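Local coordinates for protein diacylglycerol O-acyltransferase (Marinobacter hydrocarbonoclasticus, PDB 6CHJ) that probably transfers acyl groups from acyl-CoA to diacylglycerol to make triacylglycerol, and is classed as a wax ester synthase, at residues Met269-Gln281 with Leu432-Leu446. Numbering follows the deposited sequence.
Sequences MCAAALRTYLMNQ and LPSLQRMLDYLEQGL
Tyr-277 reaches from helix 262-280 to the turn that leads into helix 437-453. Its CG is anti to the backbone N (chi1 179°), which sends the ring along the helix flank. CB touches Tyr-441 CD2 and Met-438 CG, each 3.9 Å away. Further out, CD1 packs on Met-438 CG at 3.8 Å. Met-438 SD stands obliquely to the ring, 4.9 Å from its centroid, a Met-aromatic contact. CE2 meets Leu-432 CD2 at 3.7 Å, on the same side of the ring plane as Met-438. CE1 and CZ lie against Pro-433 O, which is at the ring edge, near its plane. The tip, Tyr-277 OH, donates a hydrogen bond of 2.7 Å to Pro-433 O, from above the carbonyl plane. A phenylalanine here would probably leave Pro-433 O without this donor and the type II turn Leu-432 to Leu-435 less firmly tied to the helix.

Tyr-441 is a knob in the hole formed by Ala-273, Thr-276, Tyr-277 and Asn-280. Thr-276 CG2 sits over one face of its ring, 3.8 Å from the centroid, a CH-pi contact. A water bridges Thr-276 OG1 and Tyr-441 O. Small residues let the backbones close in: Ala-272 CB rests on Gly-445 CA at 3.7 Å. The helix axes approach to 7.6 Å and cross at 125°. This is a close helix-helix crossing with one knob-into-hole, beside the mixed sheet that includes strands 410-417 and 420-428.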
ATOM      1  N   MET B 269      14.353  28.718  -7.696  1.00 43.24           N
ATOM      2  CA  MET B 269      13.252  28.048  -8.383  1.00 52.48           C
ATOM      3  C   MET B 269      12.247  27.489  -7.383  1.00 49.34           C
ATOM      4  O   MET B 269      11.035  27.653  -7.569  1.00 47.68           O
ATOM      5  CB  MET B 269      13.772  26.943  -9.293  1.00 49.75           C
ATOM      6  CG  MET B 269      14.329  27.459 -10.621  1.00 51.37           C
ATOM      7  SD  MET B 269      15.291  26.158 -11.401  1.00 54.81           S
ATOM      8  CE  MET B 269      13.997  24.969 -11.805  1.00 54.88           C
ATOM      9  N   CYS B 270      12.737  26.877  -6.289  1.00 40.07           N
ATOM     10  CA  CYS B 270      11.829  26.395  -5.242  1.00 50.02           C
ATOM     11  C   CYS B 270      11.090  27.550  -4.568  1.00 49.09           C
ATOM     12  O   CYS B 270       9.866  27.491  -4.393  1.00 53.49           O
ATOM     13  CB  CYS B 270      12.586  25.559  -4.204  1.00 45.85           C
ATOM     14  SG  CYS B 270      13.412  24.051  -4.879  1.00 54.25           S
ATOM     15  N   ALA B 271      11.813  28.612  -4.177  1.00 46.92           N
ATOM     16  CA  ALA B 271      11.157  29.796  -3.605  1.00 51.33           C
ATOM     17  C   ALA B 271      10.059  30.345  -4.522  1.00 49.45           C
ATOM     18  O   ALA B 271       8.943  30.627  -4.069  1.00 53.58           O
ATOM     19  CB  ALA B 271      12.187  30.887  -3.321  1.00 47.15           C
ATOM     20  N   ALA B 272      10.359  30.512  -5.814  1.00 49.38           N
ATOM     21  CA  ALA B 272       9.350  31.016  -6.750  1.00 53.23           C
ATOM     22  C   ALA B 272       8.155  30.071  -6.827  1.00 52.40           C
ATOM     23  O   ALA B 272       7.005  30.494  -6.642  1.00 53.37           O
ATOM     24  CB  ALA B 272       9.960  31.225  -8.143  1.00 43.56           C
ATOM     25  N   ALA B 273       8.411  28.778  -7.073  1.00 51.95           N
ATOM     26  CA  ALA B 273       7.321  27.803  -7.165  1.00 51.68           C
ATOM     27  C   ALA B 273       6.464  27.812  -5.907  1.00 51.22           C
ATOM     28  O   ALA B 273       5.226  27.805  -5.987  1.00 51.63           O
ATOM     29  CB  ALA B 273       7.872  26.399  -7.434  1.00 45.81           C
ATOM     30  N   LEU B 274       7.102  27.832  -4.730  1.00 48.26           N
ATOM     31  CA  LEU B 274       6.336  27.827  -3.488  1.00 52.60           C
ATOM     32  C   LEU B 274       5.493  29.081  -3.373  1.00 53.86           C
ATOM     33  O   LEU B 274       4.353  29.034  -2.891  1.00 48.46           O
ATOM     34  CB  LEU B 274       7.274  27.721  -2.284  1.00 53.61           C
ATOM     35  CG  LEU B 274       7.808  26.337  -1.913  1.00 55.63           C
ATOM     36  CD1 LEU B 274       8.986  26.477  -0.974  1.00 51.21           C
ATOM     37  CD2 LEU B 274       6.698  25.453  -1.296  1.00 53.56           C
ATOM     38  N   ARG B 275       6.054  30.215  -3.804  1.00 53.41           N
ATOM     39  CA  ARG B 275       5.337  31.480  -3.766  1.00 53.97           C
ATOM     40  C   ARG B 275       4.105  31.422  -4.657  1.00 50.18           C
ATOM     41  O   ARG B 275       2.989  31.711  -4.211  1.00 49.86           O
ATOM     42  CB  ARG B 275       6.284  32.613  -4.184  1.00 54.13           C
ATOM     43  CG  ARG B 275       5.652  33.988  -4.202  1.00 52.27           C
ATOM     44  CD  ARG B 275       6.638  35.041  -4.687  1.00 55.06           C
ATOM     45  NE  ARG B 275       5.926  36.163  -5.278  1.00 57.32           N
ATOM     46  CZ  ARG B 275       5.330  37.129  -4.585  1.00 60.10           C
ATOM     47  NH1 ARG B 275       5.401  37.143  -3.263  1.00 56.55           N
ATOM     48  NH2 ARG B 275       4.675  38.098  -5.221  1.00 63.00           N
ATOM     49  N   THR B 276       4.286  31.023  -5.917  1.00 46.76           N
ATOM     50  CA  THR B 276       3.148  30.925  -6.823  1.00 51.32           C
ATOM     51  C   THR B 276       2.095  29.969  -6.282  1.00 54.56           C
ATOM     52  O   THR B 276       0.891  30.265  -6.327  1.00 53.33           O
ATOM     53  CB  THR B 276       3.607  30.467  -8.210  1.00 57.30           C
ATOM     54  OG1 THR B 276       4.809  31.152  -8.579  1.00 55.33           O
ATOM     55  CG2 THR B 276       2.522  30.760  -9.257  1.00 56.18           C
ATOM     56  N   TYR B 277       2.532  28.813  -5.754  1.00 55.02           N
ATOM     57  CA  TYR B 277       1.572  27.821  -5.283  1.00 51.09           C
ATOM     58  C   TYR B 277       0.721  28.370  -4.138  1.00 54.30           C
ATOM     59  O   TYR B 277      -0.502  28.173  -4.115  1.00 57.58           O
ATOM     60  CB  TYR B 277       2.287  26.533  -4.867  1.00 50.17           C
ATOM     61  CG  TYR B 277       1.308  25.509  -4.352  1.00 49.85           C
ATOM     62  CD1 TYR B 277       0.713  24.594  -5.220  1.00 54.82           C
ATOM     63  CD2 TYR B 277       0.934  25.483  -3.014  1.00 47.40           C
ATOM     64  CE1 TYR B 277      -0.208  23.660  -4.765  1.00 55.82           C
ATOM     65  CE2 TYR B 277       0.003  24.558  -2.549  1.00 56.21           C
ATOM     66  CZ  TYR B 277      -0.558  23.652  -3.429  1.00 56.48           C
ATOM     67  OH  TYR B 277      -1.475  22.744  -2.975  1.00 58.29           O
ATOM     68  N   LEU B 278       1.341  29.068  -3.180  1.00 51.91           N
ATOM     69  CA  LEU B 278       0.585  29.528  -2.021  1.00 55.08           C
ATOM     70  C   LEU B 278      -0.273  30.743  -2.345  1.00 56.07           C
ATOM     71  O   LEU B 278      -1.358  30.909  -1.775  1.00 56.48           O
ATOM     72  CB  LEU B 278       1.536  29.836  -0.865  1.00 56.68           C
ATOM     73  CG  LEU B 278       2.188  28.594  -0.256  1.00 51.76           C
ATOM     74  CD1 LEU B 278       3.420  28.961   0.570  1.00 50.17           C
ATOM     75  CD2 LEU B 278       1.179  27.847   0.579  1.00 52.93           C
ATOM     76  N   MET B 279       0.182  31.605  -3.248  1.00 55.61           N
ATOM     77  CA  MET B 279      -0.703  32.659  -3.724  1.00 58.15           C
ATOM     78  C   MET B 279      -1.923  32.052  -4.389  1.00 62.31           C
ATOM     79  O   MET B 279      -3.065  32.347  -4.010  1.00 59.85           O
ATOM     80  CB  MET B 279       0.037  33.584  -4.681  1.00 53.64           C
ATOM     81  CG  MET B 279       1.090  34.422  -3.987  1.00 48.73           C
ATOM     82  SD  MET B 279       1.790  35.640  -5.096  1.00 67.15           S
ATOM     83  CE  MET B 279       2.761  34.609  -6.197  1.00 51.92           C
ATOM     84  N   ASN B 280      -1.691  31.137  -5.343  1.00 60.46           N
ATOM     85  CA  ASN B 280      -2.789  30.469  -6.024  1.00 57.48           C
ATOM     86  C   ASN B 280      -3.776  29.837  -5.048  1.00 61.61           C
ATOM     87  O   ASN B 280      -4.967  29.747  -5.357  1.00 71.80           O
ATOM     88  CB  ASN B 280      -2.231  29.431  -6.989  1.00 62.73           C
ATOM     89  CG  ASN B 280      -1.929  30.013  -8.365  1.00 66.87           C
ATOM     90  OD1 ASN B 280      -2.723  29.874  -9.290  1.00 75.05           O
ATOM     91  ND2 ASN B 280      -0.777  30.656  -8.506  1.00 66.24           N
ATOM     92  N   GLN B 281      -3.323  29.409  -3.864  1.00 57.68           N
ATOM     93  CA  GLN B 281      -4.242  28.911  -2.836  1.00 58.26           C
ATOM     94  C   GLN B 281      -4.772  30.007  -1.927  1.00 66.83           C
ATOM     95  O   GLN B 281      -5.500  29.700  -0.975  1.00 68.76           O
ATOM     96  CB  GLN B 281      -3.566  27.840  -1.966  1.00 55.70           C
ATOM     97  CG  GLN B 281      -3.361  26.511  -2.668  1.00 57.43           C
ATOM     98  CD  GLN B 281      -4.609  25.654  -2.626  1.00 67.56           C
ATOM     99  OE1 GLN B 281      -5.102  25.296  -1.549  1.00 70.01           O
ATOM    100  NE2 GLN B 281      -5.132  25.322  -3.799  1.00 68.09           N
ATOM    101  N   LEU B 432      -2.178  19.415   0.082  1.00 54.86           N
ATOM    102  CA  LEU B 432      -1.531  20.116  -1.024  1.00 59.82           C
ATOM    103  C   LEU B 432      -2.230  19.785  -2.337  1.00 58.02           C
ATOM    104  O   LEU B 432      -1.657  19.115  -3.208  1.00 60.90           O
ATOM    105  CB  LEU B 432      -0.044  19.777  -1.086  1.00 59.18           C
ATOM    106  CG  LEU B 432       0.705  20.445   0.067  1.00 58.19           C
ATOM    107  CD1 LEU B 432       2.167  20.070   0.077  1.00 56.12           C
ATOM    108  CD2 LEU B 432       0.528  21.947  -0.041  1.00 61.03           C
ATOM    109  N   PRO B 433      -3.461  20.272  -2.522  1.00 57.99           N
ATOM    110  CA  PRO B 433      -4.179  20.009  -3.773  1.00 64.86           C
ATOM    111  C   PRO B 433      -3.442  20.562  -4.983  1.00 63.92           C
ATOM    112  O   PRO B 433      -2.950  21.692  -4.969  1.00 63.48           O
ATOM    113  CB  PRO B 433      -5.517  20.726  -3.560  1.00 64.18           C
ATOM    114  CG  PRO B 433      -5.220  21.785  -2.540  1.00 61.34           C
ATOM    115  CD  PRO B 433      -4.254  21.124  -1.617  1.00 59.09           C
ATOM    116  N   SER B 434      -3.367  19.736  -6.034  1.00 61.27           N
ATOM    117  CA  SER B 434      -2.856  20.124  -7.352  1.00 62.22           C
ATOM    118  C   SER B 434      -1.344  20.327  -7.326  1.00 61.21           C
ATOM    119  O   SER B 434      -0.804  21.175  -8.029  1.00 61.08           O
ATOM    120  CB  SER B 434      -3.572  21.365  -7.883  1.00 65.02           C
ATOM    121  OG  SER B 434      -4.965  21.115  -7.980  1.00 70.70           O
ATOM    122  N   LEU B 435      -0.660  19.496  -6.546  1.00 60.57           N
ATOM    123  CA  LEU B 435       0.763  19.672  -6.304  1.00 57.96           C
ATOM    124  C   LEU B 435       1.577  19.576  -7.587  1.00 59.40           C
ATOM    125  O   LEU B 435       2.683  20.130  -7.653  1.00 56.26           O
ATOM    126  CB  LEU B 435       1.222  18.622  -5.281  1.00 61.64           C
ATOM    127  CG  LEU B 435       2.667  18.504  -4.796  1.00 59.05           C
ATOM    128  CD1 LEU B 435       2.692  17.870  -3.406  1.00 60.07           C
ATOM    129  CD2 LEU B 435       3.450  17.630  -5.731  1.00 58.78           C
ATOM    130  N   GLN B 436       1.063  18.873  -8.608  1.00 61.94           N
ATOM    131  CA  GLN B 436       1.798  18.754  -9.866  1.00 62.41           C
ATOM    132  C   GLN B 436       1.990  20.119 -10.521  1.00 57.21           C
ATOM    133  O   GLN B 436       2.936  20.313 -11.294  1.00 51.78           O
ATOM    134  CB  GLN B 436       1.078  17.788 -10.826  1.00 55.73           C
ATOM    135  CG  GLN B 436       1.874  16.485 -11.114  1.00 72.79           C
ATOM    136  CD  GLN B 436       1.225  15.545 -12.175  1.00 81.57           C
ATOM    137  OE1 GLN B 436       0.275  14.808 -11.873  1.00 79.67           O
ATOM    138  NE2 GLN B 436       1.760  15.560 -13.407  1.00 71.33           N
ATOM    139  N   ARG B 437       1.121  21.081 -10.216  1.00 51.78           N
ATOM    140  CA  ARG B 437       1.260  22.389 -10.836  1.00 58.38           C
ATOM    141  C   ARG B 437       2.549  23.079 -10.417  1.00 59.38           C
ATOM    142  O   ARG B 437       3.012  23.986 -11.120  1.00 58.24           O
ATOM    143  CB  ARG B 437       0.050  23.251 -10.501  1.00 62.04           C
ATOM    144  CG  ARG B 437      -0.878  23.430 -11.666  1.00 69.26           C
ATOM    145  CD  ARG B 437      -2.165  24.069 -11.237  1.00 74.70           C
ATOM    146  NE  ARG B 437      -3.265  23.121 -11.361  1.00 86.35           N
ATOM    147  CZ  ARG B 437      -4.474  23.296 -10.836  1.00 88.79           C
ATOM    148  NH1 ARG B 437      -4.751  24.398 -10.140  1.00 81.79           N
ATOM    149  NH2 ARG B 437      -5.407  22.361 -11.012  1.00 87.03           N
ATOM    150  N   MET B 438       3.160  22.645  -9.308  1.00 54.76           N
ATOM    151  CA  MET B 438       4.430  23.228  -8.889  1.00 59.05           C
ATOM    152  C   MET B 438       5.552  22.974  -9.886  1.00 55.31           C
ATOM    153  O   MET B 438       6.558  23.694  -9.852  1.00 56.59           O
ATOM    154  CB  MET B 438       4.826  22.704  -7.507  1.00 56.28           C
ATOM    155  CG  MET B 438       4.175  23.494  -6.390  1.00 58.90           C
ATOM    156  SD  MET B 438       5.024  23.256  -4.839  1.00 66.24           S
ATOM    157  CE  MET B 438       6.496  24.195  -5.171  1.00 54.97           C
ATOM    158  N   LEU B 439       5.417  21.966 -10.750  1.00 51.80           N
ATOM    159  CA  LEU B 439       6.370  21.777 -11.845  1.00 55.97           C
ATOM    160  C   LEU B 439       6.338  22.958 -12.811  1.00 54.42           C
ATOM    161  O   LEU B 439       7.385  23.452 -13.240  1.00 50.58           O
ATOM    162  CB  LEU B 439       6.062  20.477 -12.591  1.00 54.14           C
ATOM    163  CG  LEU B 439       6.196  19.190 -11.787  1.00 55.80           C
ATOM    164  CD1 LEU B 439       6.036  17.964 -12.692  1.00 44.95           C
ATOM    165  CD2 LEU B 439       7.541  19.192 -11.058  1.00 53.94           C
ATOM    166  N   ASP B 440       5.141  23.412 -13.180  1.00 54.90           N
ATOM    167  CA  ASP B 440       5.045  24.596 -14.020  1.00 55.22           C
ATOM    168  C   ASP B 440       5.493  25.833 -13.263  1.00 56.41           C
ATOM    169  O   ASP B 440       6.084  26.737 -13.860  1.00 54.68           O
ATOM    170  CB  ASP B 440       3.614  24.786 -14.519  1.00 61.87           C
ATOM    171  CG  ASP B 440       3.037  23.529 -15.122  1.00 63.81           C
ATOM    172  OD1 ASP B 440       3.625  23.007 -16.097  1.00 70.83           O
ATOM    173  OD2 ASP B 440       1.999  23.058 -14.610  1.00 63.00           O
ATOM    174  N   TYR B 441       5.264  25.868 -11.946  1.00 55.20           N
ATOM    175  CA  TYR B 441       5.668  27.028 -11.157  1.00 53.65           C
ATOM    176  C   TYR B 441       7.183  27.088 -11.002  1.00 55.29           C
ATOM    177  O   TYR B 441       7.765  28.181 -10.993  1.00 55.86           O
ATOM    178  CB  TYR B 441       4.981  27.011  -9.792  1.00 55.87           C
ATOM    179  CG  TYR B 441       3.462  27.006  -9.850  1.00 59.63           C
ATOM    180  CD1 TYR B 441       2.784  27.369 -11.013  1.00 55.52           C
ATOM    181  CD2 TYR B 441       2.704  26.647  -8.729  1.00 56.53           C
ATOM    182  CE1 TYR B 441       1.401  27.373 -11.068  1.00 59.31           C
ATOM    183  CE2 TYR B 441       1.315  26.648  -8.777  1.00 59.33           C
ATOM    184  CZ  TYR B 441       0.671  27.009  -9.958  1.00 61.55           C
ATOM    185  OH  TYR B 441      -0.703  27.004 -10.023  1.00 63.66           O
ATOM    186  N   LEU B 442       7.844  25.932 -10.883  1.00 53.87           N
ATOM    187  CA  LEU B 442       9.304  25.940 -10.912  1.00 53.04           C
ATOM    188  C   LEU B 442       9.803  26.441 -12.257  1.00 55.93           C
ATOM    189  O   LEU B 442      10.744  27.245 -12.325  1.00 55.30           O
ATOM    190  CB  LEU B 442       9.875  24.549 -10.641  1.00 50.76           C
ATOM    191  CG  LEU B 442       9.729  23.884  -9.274  1.00 57.20           C
ATOM    192  CD1 LEU B 442       9.808  22.340  -9.412  1.00 49.66           C
ATOM    193  CD2 LEU B 442      10.757  24.404  -8.281  1.00 46.63           C
ATOM    194  N   GLU B 443       9.179  25.974 -13.340  1.00 56.41           N
ATOM    195  CA  GLU B 443       9.652  26.317 -14.671  1.00 55.38           C
ATOM    196  C   GLU B 443       9.416  27.796 -14.946  1.00 52.85           C
ATOM    197  O   GLU B 443      10.272  28.475 -15.520  1.00 56.70           O
ATOM    198  CB  GLU B 443       8.970  25.405 -15.709  1.00 55.48           C
ATOM    199  CG  GLU B 443       9.040  25.874 -17.168  1.00 51.85           C
ATOM    200  CD  GLU B 443      10.471  25.972 -17.711  1.00 57.53           C
ATOM    201  OE1 GLU B 443      11.353  25.212 -17.250  1.00 53.16           O
ATOM    202  OE2 GLU B 443      10.713  26.814 -18.607  1.00 57.58           O
ATOM    203  N   GLN B 444       8.291  28.322 -14.473  1.00 55.07           N
ATOM    204  CA  GLN B 444       8.010  29.739 -14.597  1.00 49.33           C
ATOM    205  C   GLN B 444       8.997  30.573 -13.766  1.00 61.98           C
ATOM    206  O   GLN B 444       9.421  31.660 -14.192  1.00 55.88           O
ATOM    207  CB  GLN B 444       6.555  29.982 -14.184  1.00 49.97           C
ATOM    208  CG  GLN B 444       6.082  31.435 -14.219  1.00 61.34           C
ATOM    209  CD  GLN B 444       4.928  31.700 -13.272  1.00 67.71           C
ATOM    210  OE1 GLN B 444       4.443  30.783 -12.595  1.00 72.02           O
ATOM    211  NE2 GLN B 444       4.483  32.954 -13.207  1.00 62.95           N
ATOM    212  N   GLY B 445       9.394  30.068 -12.585  1.00 59.55           N
ATOM    213  CA  GLY B 445      10.384  30.772 -11.779  1.00 50.72           C
ATOM    214  C   GLY B 445      11.718  30.917 -12.491  1.00 56.04           C
ATOM    215  O   GLY B 445      12.369  31.963 -12.409  1.00 54.36           O
ATOM    216  N   LEU B 446      12.127  29.883 -13.233  1.00 54.32           N
ATOM    217  CA  LEU B 446      13.378  29.974 -13.977  1.00 57.74           C
ATOM    218  C   LEU B 446      13.229  30.877 -15.211  1.00 63.40           C
ATOM    219  O   LEU B 446      14.140  31.644 -15.545  1.00 58.70           O
ATOM    220  CB  LEU B 446      13.832  28.570 -14.359  1.00 49.02           C
ATOM    221  CG  LEU B 446      15.141  28.409 -15.131  1.00 56.95           C
ATOM    222  CD1 LEU B 446      16.299  28.873 -14.275  1.00 57.26           C
ATOM    223  CD2 LEU B 446      15.327  26.959 -15.538  1.00 53.38           C
TER
HETATM  224  O   HOH W   1       6.611  30.308 -10.082  1.00 47.86           O